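Side-chain contacts in extracellular solute-binding protein family 1 (Pseudothermotoga lettingae, PDB 5CI5), which binds alpha-D-tagatose and probably delivers sugars to an ABC transporter: residues Glu100-His105 with Asp314-Ala319; Glu110-Ile115 with Lys127-Leu132; Ser42-Phe47 with Val55-Phe60. All coordinates share one frame; numbering follows the deposited sequence. Where two conformers were deposited one is given.

Interaction 1: residues Glu100-His105 with Asp314-Ala319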
ATOM      1  N   GLU A 100       8.826  -3.961  20.726  1.00 10.59           N
ATOM      2  CA  GLU A 100       8.419  -4.954  21.724  1.00  8.47           C
ATOM      3  C   GLU A 100       7.836  -6.181  21.030  1.00  9.68           C
ATOM      4  O   GLU A 100       7.004  -6.039  20.140  1.00 10.97           O
ATOM      5  CB  GLU A 100       7.382  -4.333  22.662  1.00 10.63           C
ATOM      6  CG  GLU A 100       6.896  -5.240  23.782  1.00  9.31           C
ATOM      7  CD  GLU A 100       7.859  -5.349  24.941  1.00 10.00           C
ATOM      8  OE1 GLU A 100       8.973  -4.764  24.906  1.00 11.14           O
ATOM      9  OE2 GLU A 100       7.483  -6.003  25.928  1.00 13.15           O
ATOM     10  N   PRO A 101       8.271  -7.396  21.418  1.00  8.64           N
ATOM     11  CA  PRO A 101       7.646  -8.586  20.821  1.00  9.83           C
ATOM     12  C   PRO A 101       6.182  -8.690  21.218  1.00 11.22           C
ATOM     13  O   PRO A 101       5.782  -8.249  22.308  1.00 10.21           O
ATOM     14  CB  PRO A 101       8.454  -9.759  21.407  1.00 10.48           C
ATOM     15  CG  PRO A 101       8.974  -9.227  22.699  1.00 11.26           C
ATOM     16  CD  PRO A 101       9.271  -7.763  22.434  1.00 11.21           C
HETATM   17  N   MSE A 102       5.362  -9.239  20.332  0.53  9.94           N
HETATM   18  CA  MSE A 102       3.943  -9.416  20.642  0.53 10.29           C
HETATM   19  C   MSE A 102       3.525 -10.919  20.610  0.53 11.55           C
HETATM   20  O   MSE A 102       2.338 -11.228  20.556  0.53 11.12           O
HETATM   21  CB  MSE A 102       3.097  -8.522  19.682  0.53 11.34           C
HETATM   22  CG  MSE A 102       3.230  -6.957  19.976  0.53  8.96           C
HETATM   23 SE   MSE A 102       2.671  -5.634  18.581  0.53 27.19          SE
HETATM   24  CE  MSE A 102       0.760  -5.648  18.928  0.53 19.58           C
ATOM     25  N   GLU A 103       4.484 -11.853  20.697  1.00 12.37           N
ATOM     26  CA  GLU A 103       4.159 -13.276  20.722  1.00 14.83           C
ATOM     27  C   GLU A 103       3.250 -13.666  21.874  1.00 16.48           C
ATOM     28  O   GLU A 103       2.249 -14.352  21.680  1.00 19.43           O
ATOM     29  CB  GLU A 103       5.411 -14.144  20.831  1.00 22.11           C
ATOM     30  CG  GLU A 103       6.044 -14.513  19.539  1.00 23.48           C
ATOM     31  CD  GLU A 103       5.079 -15.089  18.507  1.00 23.92           C
ATOM     32  OE1 GLU A 103       5.070 -14.547  17.404  1.00 15.50           O
ATOM     33  OE2 GLU A 103       4.357 -16.074  18.746  1.00 27.41           O
ATOM     34  N   GLU A 104       3.603 -13.247  23.078  1.00 11.87           N
ATOM     35  CA  GLU A 104       2.807 -13.620  24.227  1.00 14.92           C
ATOM     36  C   GLU A 104       1.390 -13.056  24.122  1.00 12.99           C
ATOM     37  O   GLU A 104       0.410 -13.771  24.316  1.00 18.94           O
ATOM     38  CB  GLU A 104       3.447 -13.147  25.512  1.00 17.00           C
ATOM     39  CG  GLU A 104       2.511 -13.320  26.693  1.00 30.97           C
ATOM     40  CD  GLU A 104       3.253 -13.493  27.973  1.00 31.00           C
ATOM     41  OE1 GLU A 104       4.060 -12.606  28.301  1.00 24.68           O
ATOM     42  OE2 GLU A 104       3.031 -14.522  28.641  1.00 37.08           O
ATOM     43  N   HIS A 105       1.272 -11.785  23.781  1.00 12.02           N
ATOM     44  CA  HIS A 105      -0.075 -11.240  23.620  1.00 14.46           C
ATOM     45  C   HIS A 105      -0.887 -11.953  22.526  1.00 11.07           C
ATOM     46  O   HIS A 105      -2.082 -12.193  22.698  1.00 13.11           O
ATOM     47  CB  HIS A 105       0.007  -9.756  23.338  1.00 13.44           C
ATOM     48  CG  HIS A 105       0.132  -8.924  24.579  1.00 14.96           C
ATOM     49  ND1 HIS A 105       1.097  -7.949  24.718  1.00 26.57           N
ATOM     50  CD2 HIS A 105      -0.593  -8.910  25.719  1.00 21.40           C
ATOM     51  CE1 HIS A 105       0.955  -7.367  25.893  1.00 21.31           C
ATOM     52  NE2 HIS A 105      -0.059  -7.933  26.524  1.00 22.43           N
ATOM     53  N   ASP A 314      -0.845  -0.902  28.320  1.00 14.95           N
ATOM     54  CA  ASP A 314      -1.981  -0.123  27.837  1.00 14.64           C
ATOM     55  C   ASP A 314      -1.945   0.005  26.312  1.00 12.18           C
ATOM     56  O   ASP A 314      -2.986   0.112  25.664  1.00 13.13           O
ATOM     57  CB  ASP A 314      -2.008   1.275  28.445  1.00 15.07           C
ATOM     58  CG  ASP A 314      -2.453   1.288  29.907  1.00 24.41           C
ATOM     59  OD1 ASP A 314      -2.936   0.266  30.400  1.00 19.15           O
ATOM     60  OD2 ASP A 314      -2.311   2.337  30.561  1.00 26.69           O
ATOM     61  N   ALA A 315      -0.743   0.001  25.736  1.00 12.84           N
ATOM     62  CA  ALA A 315      -0.627   0.063  24.286  1.00 11.34           C
ATOM     63  C   ALA A 315      -1.214  -1.199  23.667  1.00 12.67           C
ATOM     64  O   ALA A 315      -1.927  -1.135  22.658  1.00 10.49           O
ATOM     65  CB  ALA A 315       0.815   0.230  23.855  1.00 13.46           C
ATOM     66  N   TRP A 316      -0.918  -2.354  24.260  1.00 10.62           N
ATOM     67  CA  TRP A 316      -1.530  -3.590  23.781  1.00 11.56           C
ATOM     68  C   TRP A 316      -3.058  -3.515  23.907  1.00  8.79           C
ATOM     69  O   TRP A 316      -3.770  -3.899  22.968  1.00 11.19           O
ATOM     70  CB  TRP A 316      -0.997  -4.842  24.519  1.00 11.61           C
ATOM     71  CG  TRP A 316      -1.885  -5.961  24.202  1.00 11.32           C
ATOM     72  CD1 TRP A 316      -2.864  -6.469  24.991  1.00 16.16           C
ATOM     73  CD2 TRP A 316      -1.949  -6.669  22.964  1.00 10.18           C
ATOM     74  NE1 TRP A 316      -3.542  -7.458  24.327  1.00 19.67           N
ATOM     75  CE2 TRP A 316      -2.997  -7.604  23.079  1.00 14.81           C
ATOM     76  CE3 TRP A 316      -1.235  -6.598  21.771  1.00 13.41           C
ATOM     77  CZ2 TRP A 316      -3.341  -8.464  22.053  1.00 17.02           C
ATOM     78  CZ3 TRP A 316      -1.580  -7.471  20.742  1.00 18.05           C
ATOM     79  CH2 TRP A 316      -2.626  -8.383  20.896  1.00 14.54           C
ATOM     80  N   LYS A 317      -3.582  -3.019  25.041  1.00  9.86           N
ATOM     81  CA  LYS A 317      -5.037  -2.910  25.209  1.00 11.14           C
ATOM     82  C   LYS A 317      -5.678  -2.085  24.100  1.00 11.36           C
ATOM     83  O   LYS A 317      -6.726  -2.465  23.562  1.00 10.83           O
ATOM     84  CB  LYS A 317      -5.404  -2.296  26.579  1.00 12.60           C
ATOM     85  CG  LYS A 317      -5.486  -3.328  27.680  1.00 29.57           C
ATOM     86  CD  LYS A 317      -6.769  -4.142  27.511  1.00 38.75           C
ATOM     87  CE  LYS A 317      -6.770  -5.405  28.342  1.00 46.53           C
ATOM     88  NZ  LYS A 317      -7.882  -6.307  27.927  1.00 39.82           N
ATOM     89  N   LEU A 318      -5.043  -0.980  23.717  1.00 11.80           N
ATOM     90  CA  LEU A 318      -5.532  -0.195  22.587  1.00 10.92           C
ATOM     91  C   LEU A 318      -5.468  -0.986  21.261  1.00  8.66           C
ATOM     92  O   LEU A 318      -6.414  -0.962  20.479  1.00 10.77           O
ATOM     93  CB  LEU A 318      -4.740   1.119  22.469  1.00  8.80           C
ATOM     94  CG  LEU A 318      -5.102   2.078  21.328  1.00 10.39           C
ATOM     95  CD1 LEU A 318      -6.576   2.430  21.342  1.00 10.15           C
ATOM     96  CD2 LEU A 318      -4.242   3.356  21.441  1.00 11.01           C
ATOM     97  N   ALA A 319      -4.359  -1.685  21.011  1.00  8.90           N
ATOM     98  CA  ALA A 319      -4.220  -2.498  19.786  1.00  9.00           C
ATOM     99  C   ALA A 319      -5.325  -3.568  19.716  1.00 10.96           C
ATOM    100  O   ALA A 319      -5.956  -3.762  18.679  1.00 10.72           O
ATOM    101  CB  ALA A 319      -2.839  -3.133  19.723  1.00  9.94           C
TER

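Interaction 2: residues Glu110-Ile115 with Lys127-Leu132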
ATOM      1  N   GLU A 110      -7.932 -13.695  21.469  1.00 16.90           N
ATOM      2  CA  GLU A 110      -9.026 -14.353  20.720  1.00 23.20           C
ATOM      3  C   GLU A 110      -8.885 -14.184  19.229  1.00 16.87           C
ATOM      4  O   GLU A 110      -9.144 -15.105  18.458  1.00 25.07           O
ATOM      5  CB  GLU A 110     -10.414 -13.785  21.120  1.00 22.51           C
ATOM      6  CG  GLU A 110     -10.602 -12.249  20.902  1.00 25.21           C
ATOM      7  CD  GLU A 110     -11.082 -11.821  19.473  1.00 26.69           C
ATOM      8  OE1 GLU A 110     -11.595 -12.656  18.694  1.00 27.27           O
ATOM      9  OE2 GLU A 110     -10.950 -10.619  19.140  1.00 20.87           O
ATOM     10  N   GLY A 111      -8.455 -12.989  18.840  1.00 14.24           N
ATOM     11  CA  GLY A 111      -8.474 -12.571  17.458  1.00 14.14           C
ATOM     12  C   GLY A 111      -7.390 -13.140  16.557  1.00 14.33           C
ATOM     13  O   GLY A 111      -7.487 -13.041  15.330  1.00 13.26           O
ATOM     14  N   THR A 112      -6.357 -13.734  17.143  1.00 13.20           N
ATOM     15  CA  THR A 112      -5.160 -14.061  16.374  1.00 13.62           C
ATOM     16  C   THR A 112      -5.464 -14.984  15.191  1.00 12.22           C
ATOM     17  O   THR A 112      -4.965 -14.765  14.084  1.00 10.56           O
ATOM     18  CB  THR A 112      -4.108 -14.673  17.305  1.00 11.99           C
ATOM     19  OG1 THR A 112      -3.777 -13.691  18.304  1.00 14.74           O
ATOM     20  CG2 THR A 112      -2.850 -15.098  16.563  1.00 11.13           C
ATOM     21  N   ALA A 113      -6.281 -16.007  15.434  1.00 10.60           N
ATOM     22  CA  ALA A 113      -6.635 -16.994  14.410  1.00 12.83           C
ATOM     23  C   ALA A 113      -7.518 -16.423  13.303  1.00 15.61           C
ATOM     24  O   ALA A 113      -7.720 -17.080  12.280  1.00 17.19           O
ATOM     25  CB  ALA A 113      -7.322 -18.185  15.057  1.00 18.40           C
ATOM     26  N   GLN A 114      -8.042 -15.213  13.501  1.00 12.44           N
ATOM     27  CA  GLN A 114      -8.845 -14.529  12.472  1.00 12.16           C
ATOM     28  C   GLN A 114      -8.004 -13.669  11.516  1.00  8.35           C
ATOM     29  O   GLN A 114      -8.494 -13.275  10.476  1.00  9.41           O
ATOM     30  CB  GLN A 114      -9.930 -13.670  13.118  1.00 13.65           C
ATOM     31  CG  GLN A 114     -11.080 -14.522  13.714  1.00 17.28           C
ATOM     32  CD  GLN A 114     -11.698 -15.416  12.677  1.00 18.04           C
ATOM     33  OE1 GLN A 114     -12.082 -14.957  11.605  1.00 14.88           O
ATOM     34  NE2 GLN A 114     -11.754 -16.722  12.965  1.00 25.69           N
ATOM     35  N   ILE A 115      -6.743 -13.378  11.841  1.00 10.02           N
ATOM     36  CA  ILE A 115      -5.924 -12.549  10.944  1.00  9.76           C
ATOM     37  C   ILE A 115      -5.598 -13.382   9.713  1.00 12.16           C
ATOM     38  O   ILE A 115      -5.228 -14.569   9.852  1.00 10.98           O
ATOM     39  CB  ILE A 115      -4.618 -12.066  11.662  1.00  8.84           C
ATOM     40  CG1 ILE A 115      -4.999 -11.302  12.938  1.00 11.02           C
ATOM     41  CG2 ILE A 115      -3.704 -11.251  10.739  1.00  9.98           C
ATOM     42  CD1 ILE A 115      -5.805 -10.060  12.688  1.00 12.81           C
ATOM     43  N   LYS A 127      11.118 -15.511  13.396  1.00 10.19           N
ATOM     44  CA  LYS A 127       9.977 -16.303  13.866  1.00  9.69           C
ATOM     45  C   LYS A 127       9.251 -15.679  15.041  1.00 10.27           C
ATOM     46  O   LYS A 127       8.466 -16.331  15.713  1.00 15.98           O
ATOM     47  CB  LYS A 127      10.432 -17.726  14.201  1.00 16.24           C
ATOM     48  CG  LYS A 127      11.143 -18.396  13.053  1.00 18.28           C
ATOM     49  CD  LYS A 127      10.233 -18.563  11.856  1.00 28.82           C
ATOM     50  CE  LYS A 127      10.971 -19.256  10.719  1.00 40.09           C
ATOM     51  NZ  LYS A 127      10.060 -19.599   9.602  1.00 50.57           N
ATOM     52  N   ILE A 128       9.496 -14.397  15.278  1.00 11.02           N
ATOM     53  CA  ILE A 128       8.783 -13.682  16.319  1.00  8.44           C
ATOM     54  C   ILE A 128       7.932 -12.589  15.682  1.00  7.39           C
ATOM     55  O   ILE A 128       8.402 -11.865  14.810  1.00  9.54           O
ATOM     56  CB  ILE A 128       9.753 -13.098  17.334  1.00  7.69           C
ATOM     57  CG1 ILE A 128      10.508 -14.244  18.038  1.00 13.31           C
ATOM     58  CG2 ILE A 128       9.031 -12.257  18.380  1.00 13.08           C
ATOM     59  CD1 ILE A 128      11.752 -13.830  18.619  1.00 26.50           C
ATOM     60  N   ARG A 129       6.669 -12.509  16.097  1.00  9.25           N
ATOM     61  CA  ARG A 129       5.787 -11.460  15.591  1.00  9.79           C
ATOM     62  C   ARG A 129       5.968 -10.186  16.405  1.00  8.46           C
ATOM     63  O   ARG A 129       5.887 -10.211  17.641  1.00  9.32           O
ATOM     64  CB  ARG A 129       4.340 -11.949  15.626  1.00 10.33           C
ATOM     65  CG  ARG A 129       4.073 -13.032  14.575  1.00 13.16           C
ATOM     66  CD  ARG A 129       2.704 -13.679  14.701  1.00 18.73           C
ATOM     67  NE  ARG A 129       2.609 -14.535  15.872  1.00 15.79           N
ATOM     68  CZ  ARG A 129       1.561 -15.305  16.147  1.00 17.64           C
ATOM     69  NH1 ARG A 129       0.513 -15.335  15.343  1.00 16.93           N
ATOM     70  NH2 ARG A 129       1.570 -16.046  17.231  1.00 18.28           N
ATOM     71  N   TYR A 130       6.182  -9.080  15.687  1.00  9.30           N
ATOM     72  CA  TYR A 130       6.417  -7.762  16.270  1.00 10.23           C
ATOM     73  C   TYR A 130       5.381  -6.722  15.859  1.00  8.39           C
ATOM     74  O   TYR A 130       5.577  -5.521  16.107  1.00  8.66           O
ATOM     75  CB  TYR A 130       7.798  -7.260  15.850  1.00  9.09           C
ATOM     76  CG  TYR A 130       8.957  -7.922  16.589  1.00  5.62           C
ATOM     77  CD1 TYR A 130       9.634  -8.997  16.041  1.00  7.52           C
ATOM     78  CD2 TYR A 130       9.365  -7.460  17.830  1.00  8.58           C
ATOM     79  CE1 TYR A 130      10.687  -9.598  16.699  1.00  8.40           C
ATOM     80  CE2 TYR A 130      10.418  -8.046  18.498  1.00 11.79           C
ATOM     81  CZ  TYR A 130      11.078  -9.115  17.926  1.00  9.35           C
ATOM     82  OH  TYR A 130      12.145  -9.694  18.597  1.00 12.75           O
ATOM     83  N   GLY A 131       4.303  -7.151  15.202  1.00  9.13           N
ATOM     84  CA  GLY A 131       3.213  -6.260  14.889  1.00  9.25           C
ATOM     85  C   GLY A 131       1.889  -6.973  14.755  1.00  9.49           C
ATOM     86  O   GLY A 131       1.828  -8.199  14.534  1.00  8.50           O
ATOM     87  N   LEU A 132       0.814  -6.204  14.903  1.00  8.97           N
ATOM     88  CA  LEU A 132      -0.551  -6.718  14.749  1.00  8.54           C
ATOM     89  C   LEU A 132      -1.147  -6.077  13.496  1.00  7.96           C
ATOM     90  O   LEU A 132      -1.459  -4.897  13.520  1.00  9.46           O
ATOM     91  CB  LEU A 132      -1.415  -6.388  15.967  1.00  8.29           C
ATOM     92  CG  LEU A 132      -2.900  -6.745  15.843  1.00  8.99           C
ATOM     93  CD1 LEU A 132      -3.107  -8.175  15.324  1.00  9.53           C
ATOM     94  CD2 LEU A 132      -3.576  -6.515  17.179  1.00 11.02           C
TER

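Interaction 3: residues Ser42-Phe47 with Val55-Phe60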
ATOM      1  N   SER A  42     -13.811   9.363  16.602  1.00 18.50           N
ATOM      2  CA  SER A  42     -14.908   8.567  17.152  1.00 19.60           C
ATOM      3  C   SER A  42     -14.436   7.243  17.751  1.00 17.10           C
ATOM      4  O   SER A  42     -14.799   6.878  18.866  1.00 17.92           O
ATOM      5  CB  SER A  42     -15.934   8.298  16.066  1.00 30.52           C
ATOM      6  OG  SER A  42     -16.586   9.502  15.741  1.00 47.08           O
ATOM      7  N   VAL A  43     -13.645   6.507  16.984  1.00 15.36           N
ATOM      8  CA  VAL A  43     -13.115   5.237  17.457  1.00 14.05           C
ATOM      9  C   VAL A  43     -12.298   5.381  18.740  1.00 14.08           C
ATOM     10  O   VAL A  43     -12.433   4.566  19.654  1.00 14.42           O
ATOM     11  CB  VAL A  43     -12.237   4.587  16.358  1.00 13.22           C
ATOM     12  CG1 VAL A  43     -11.469   3.398  16.893  1.00 19.27           C
ATOM     13  CG2 VAL A  43     -13.114   4.161  15.183  1.00 21.70           C
ATOM     14  N   ILE A  44     -11.434   6.393  18.799  1.00 13.30           N
ATOM     15  CA  ILE A  44     -10.557   6.574  19.940  1.00 15.28           C
ATOM     16  C   ILE A  44     -11.363   7.051  21.155  1.00 16.22           C
ATOM     17  O   ILE A  44     -11.071   6.655  22.280  1.00 13.64           O
ATOM     18  CB  ILE A  44      -9.383   7.565  19.606  1.00 17.72           C
ATOM     19  CG1 ILE A  44      -8.463   6.961  18.519  1.00 15.64           C
ATOM     20  CG2 ILE A  44      -8.586   7.914  20.868  1.00 17.28           C
ATOM     21  CD1 ILE A  44      -7.686   5.774  18.934  1.00 16.00           C
ATOM     22  N   LYS A  45     -12.371   7.884  20.935  1.00 15.76           N
ATOM     23  CA  LYS A  45     -13.173   8.360  22.057  1.00 16.58           C
ATOM     24  C   LYS A  45     -13.895   7.187  22.710  1.00 14.84           C
ATOM     25  O   LYS A  45     -13.967   7.118  23.938  1.00 19.37           O
ATOM     26  CB  LYS A  45     -14.171   9.424  21.624  1.00 19.09           C
ATOM     27  CG  LYS A  45     -13.565  10.802  21.288  1.00 29.31           C
ATOM     28  CD  LYS A  45     -12.625  11.371  22.364  1.00 37.15           C
ATOM     29  CE  LYS A  45     -11.229  11.627  21.798  1.00 38.14           C
ATOM     30  NZ  LYS A  45     -10.177  11.758  22.836  1.00 32.64           N
ATOM     31  N   THR A  46     -14.382   6.250  21.901  1.00 16.13           N
ATOM     32  CA  THR A  46     -15.066   5.071  22.438  1.00 15.28           C
ATOM     33  C   THR A  46     -14.087   4.265  23.300  1.00 17.52           C
ATOM     34  O   THR A  46     -14.427   3.810  24.396  1.00 16.12           O
ATOM     35  CB  THR A  46     -15.660   4.234  21.301  1.00 16.02           C
ATOM     36  OG1 THR A  46     -16.699   4.982  20.665  1.00 22.29           O
ATOM     37  CG2 THR A  46     -16.241   2.918  21.793  1.00 21.43           C
ATOM     38  N   PHE A  47     -12.849   4.135  22.831  1.00 13.98           N
ATOM     39  CA  PHE A  47     -11.844   3.450  23.614  1.00 12.77           C
ATOM     40  C   PHE A  47     -11.650   4.125  24.962  1.00 12.80           C
ATOM     41  O   PHE A  47     -11.608   3.456  25.999  1.00 14.29           O
ATOM     42  CB  PHE A  47     -10.504   3.404  22.874  1.00 11.20           C
ATOM     43  CG  PHE A  47      -9.379   2.866  23.707  1.00 11.73           C
ATOM     44  CD1 PHE A  47      -9.192   1.511  23.854  1.00 11.33           C
ATOM     45  CD2 PHE A  47      -8.526   3.728  24.370  1.00 12.46           C
ATOM     46  CE1 PHE A  47      -8.156   1.004  24.635  1.00 13.43           C
ATOM     47  CE2 PHE A  47      -7.492   3.235  25.171  1.00 13.84           C
ATOM     48  CZ  PHE A  47      -7.298   1.876  25.290  1.00 16.57           C
ATOM     49  N   VAL A  55      -5.961   9.219  25.482  1.00 12.31           N
ATOM     50  CA  VAL A  55      -5.095   8.965  24.336  1.00 11.56           C
ATOM     51  C   VAL A  55      -4.710  10.215  23.586  1.00 14.48           C
ATOM     52  O   VAL A  55      -5.552  11.014  23.173  1.00 18.32           O
ATOM     53  CB  VAL A  55      -5.753   8.000  23.336  1.00 15.34           C
ATOM     54  CG1 VAL A  55      -4.806   7.697  22.186  1.00 14.88           C
ATOM     55  CG2 VAL A  55      -6.138   6.717  24.039  1.00 15.16           C
ATOM     56  N   GLU A  56      -3.413  10.364  23.394  1.00 13.17           N
ATOM     57  CA  GLU A  56      -2.883  11.419  22.553  1.00 16.20           C
ATOM     58  C   GLU A  56      -2.723  10.830  21.167  1.00 17.00           C
ATOM     59  O   GLU A  56      -2.067   9.803  20.999  1.00 16.95           O
ATOM     60  CB  GLU A  56      -1.539  11.928  23.085  1.00 15.97           C
ATOM     61  CG  GLU A  56      -1.600  12.698  24.406  1.00 30.40           C
ATOM     62  CD  GLU A  56      -1.695  14.210  24.235  1.00 52.87           C
ATOM     63  OE1 GLU A  56      -1.724  14.700  23.082  1.00 55.63           O
ATOM     64  OE2 GLU A  56      -1.732  14.911  25.267  1.00 59.73           O
ATOM     65  N   VAL A  57      -3.348  11.463  20.182  1.00 13.43           N
ATOM     66  CA  VAL A  57      -3.326  10.989  18.808  1.00 12.69           C
ATOM     67  C   VAL A  57      -2.483  11.931  17.931  1.00 14.63           C
ATOM     68  O   VAL A  57      -2.601  13.166  18.015  1.00 17.76           O
ATOM     69  CB  VAL A  57      -4.744  10.885  18.215  1.00 13.00           C
ATOM     70  CG1 VAL A  57      -4.688  10.431  16.736  1.00 16.46           C
ATOM     71  CG2 VAL A  57      -5.633   9.956  19.035  1.00 16.57           C
ATOM     72  N   GLN A  58      -1.611  11.373  17.098  1.00  9.93           N
ATOM     73  CA  GLN A  58      -0.975  12.186  16.066  1.00 11.47           C
ATOM     74  C   GLN A  58      -1.148  11.468  14.715  1.00 13.84           C
ATOM     75  O   GLN A  58      -0.923  10.255  14.603  1.00 13.21           O
ATOM     76  CB  GLN A  58       0.502  12.450  16.380  1.00 14.67           C
ATOM     77  CG  GLN A  58       1.192  13.423  15.418  1.00 33.28           C
ATOM     78  CD  GLN A  58       2.533  13.929  15.944  1.00 44.07           C
ATOM     79  OE1 GLN A  58       2.858  13.757  17.121  1.00 41.72           O
ATOM     80  NE2 GLN A  58       3.316  14.564  15.067  1.00 46.62           N
ATOM     81  N   LEU A  59      -1.594  12.230  13.718  1.00 12.24           N
ATOM     82  CA  LEU A  59      -1.861  11.732  12.367  1.00 11.29           C
ATOM     83  C   LEU A  59      -0.755  12.170  11.432  1.00 14.69           C
ATOM     84  O   LEU A  59      -0.300  13.314  11.489  1.00 15.57           O
ATOM     85  CB  LEU A  59      -3.207  12.266  11.848  1.00 11.09           C
ATOM     86  CG  LEU A  59      -4.410  12.001  12.758  1.00 14.25           C
ATOM     87  CD1 LEU A  59      -5.699  12.672  12.234  1.00 19.30           C
ATOM     88  CD2 LEU A  59      -4.612  10.525  12.931  1.00 15.29           C
ATOM     89  N   PHE A  60      -0.353  11.271  10.541  1.00 10.17           N
ATOM     90  CA  PHE A  60       0.762  11.520   9.635  1.00 13.74           C
ATOM     91  C   PHE A  60       0.411  11.153   8.202  1.00 11.06           C
ATOM     92  O   PHE A  60      -0.027  10.032   7.945  1.00 11.28           O
ATOM     93  CB  PHE A  60       1.993  10.694  10.012  1.00 13.82           C
ATOM     94  CG  PHE A  60       2.558  10.981  11.366  1.00 11.28           C
ATOM     95  CD1 PHE A  60       1.984  10.434  12.485  1.00 10.45           C
ATOM     96  CD2 PHE A  60       3.701  11.762  11.512  1.00 22.29           C
ATOM     97  CE1 PHE A  60       2.523  10.643  13.728  1.00 12.99           C
ATOM     98  CE2 PHE A  60       4.244  11.982  12.763  1.00 23.44           C
ATOM     99  CZ  PHE A  60       3.642  11.437  13.877  1.00 17.58           C
TER
HETATM  100  O   HOH W   1      -7.816  11.356  21.861  1.00 19.13           O

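Interaction 1: residues Glu100-His105 with Asp314-Ala319
H105 lies flat on the indole of W316, and this stack is the tight part of the contact. The imidazole rests over the five-membered ring with centroids 3.6 Å apart and planes only 3° from parallel. The overlap runs on at both ends, because the two side chains lie alongside each other in opposite directions: H105 CB sits almost straight above the six-membered ring, 3.5 Å from its centroid, while W316 CB lies over the imidazole, 3.7 Å from that ring's centroid. With CG anti to the backbone N (chi1 167°), W316 lays its indole face against H105, on helix 103-108. Each ring is also held at its polar end, H105 NE2 by a hydrogen bond to E313 and W316 NE1 by one to E320, bonds that probably restrain the rings from turning within the stack. The pairing suits the residue types: tryptophan gives a broad apolar face in a buried place, and histidine adds a flat ring that can still serve a carboxylate on the partly exposed side. The looser part lies at the edge of the indole, where a single methyl touches and no face is covered. M102, a selenomethionine, brings its CE to within 3.5 Å of W316 CZ3; two conformers are deposited for it, so this approach is less certain. Were W316 replaced by an alanine, the imidazole would probably lose its stacking partner and be freer to turn, and E320 would lose its indole donor. The contact joins the start of helix 103-108 to helix 312-322 within the alpha/beta architecture of what is, by family, probably a type 2 periplasmic binding-protein fold.

Interaction 2: residues Glu110-Ile115 with Lys127-Leu132
The methyl of T112 meets the guanidinium of R129, CG2 lying 3.6 Å from NH1 and coming in obliquely to the flat group. A second touch, wholly apolar, brings the delta methyl ends together: I115 CD1 is 4.2 Å from L132 CD1. Threonine fits the first place because its two branches do different work. With CG2 anti to the backbone N and OG1 beside it (chi1 -61°), the methyl is turned to the arginine while the hydroxyl bonds to the carbonyl oxygen of L106. Isoleucine and leucine suit the second, buried place, where branched tips can fill space without polar needs. The loop side of the contact is a short 3-10 segment, closed by backbone bonds from Q114 N to G111 O at 2.9 Å and from I115 N to T112 O at 3.2 Å; this turn sets T112 and I115 against strand 128-138, part of the mixed sheet of a solute-binding lobe. Further out, the guanidinium is positioned by stronger partners than the methyl. Its NE makes a salt bridge to OE1 of E103, and W120 engages it in a cation-pi contact, so the cationic group is both paired and packed. W120 also touches I115, which ties the two touches together. L106 serves twice as well: beyond accepting from T112, it has the side chains of R129 and L132 resting against it, while T323 lies against L132 as well.

Interaction 3: residues Ser42-Phe47 with Val55-Phe60
The beta-alpha-beta unit made of strand 25-30, helix 37-51 and strand 55-60 supplies this contact, which packs the helix against the second strand of the crossover. The short axes of 42-47 and 55-60 run nearly antiparallel, at 164°, and approach to 9.9 Å. I44 lies at the centre. Its CG2, anti to the backbone N, touches V55 CB at 3.8 Å and V57 CG2 at 4.0 Å, reaching both valines of the strand face turned to the helix. Nearly one helical turn on, F47 adds its ring, with CD2 3.8 Å from V55 CG2; the methyl approaches obliquely, and the two side chains cross at about a right angle. V55 thus divides its surface, giving CB and CG1 to the isoleucine and CG2 to the phenylalanine. Beta-branched valines suit an extended strand and present compact methyls to the helix; isoleucine offers a methyl branch that meets both valines, and phenylalanine a broad ring that reaches V55. The edge of this apolar patch is polar. K45 starts away from the strand, but its chain bends back so that NZ donates to a water at 2.6 Å, and that water donates to V55 O at 2.6 Å. E48 joins the same corner, pairing with the lysine ammonium and accepting from V55 N. Among the neighbours, V55 and V57 also pack on I27 of strand 25-30, which runs parallel to strand 55-60, while F47 stacks on Y51 and meets Y321 of helix 312-322, so that the phenylalanine lies between strand 55-60 and that helix, which comes much later in the chain.

How the interactions relate
From the N terminus, interaction 3 comes first, closing a short loop of seven residues within the opening beta-alpha-beta unit. Interaction 1 opens after it with residues 100-105 and closes only at 314-319, more than 200 residues later; interaction 2, spanning 110-115 to 127-132, lies wholly within that excursion, so none of the three cross. Interactions 1 and 2, with centres about 10 Å apart, are joined by the E103-R129 salt bridge and a probable backbone hydrogen bond from M102 N to R129 O. Interaction 1 reaches interaction 3 where L318 CA lies 3.5 Å from F47 CE1. Together they tie helix 37-51, strand 55-60, helix 103-108, strand 128-138 and the returning helix 312-322 into what is probably one lobe.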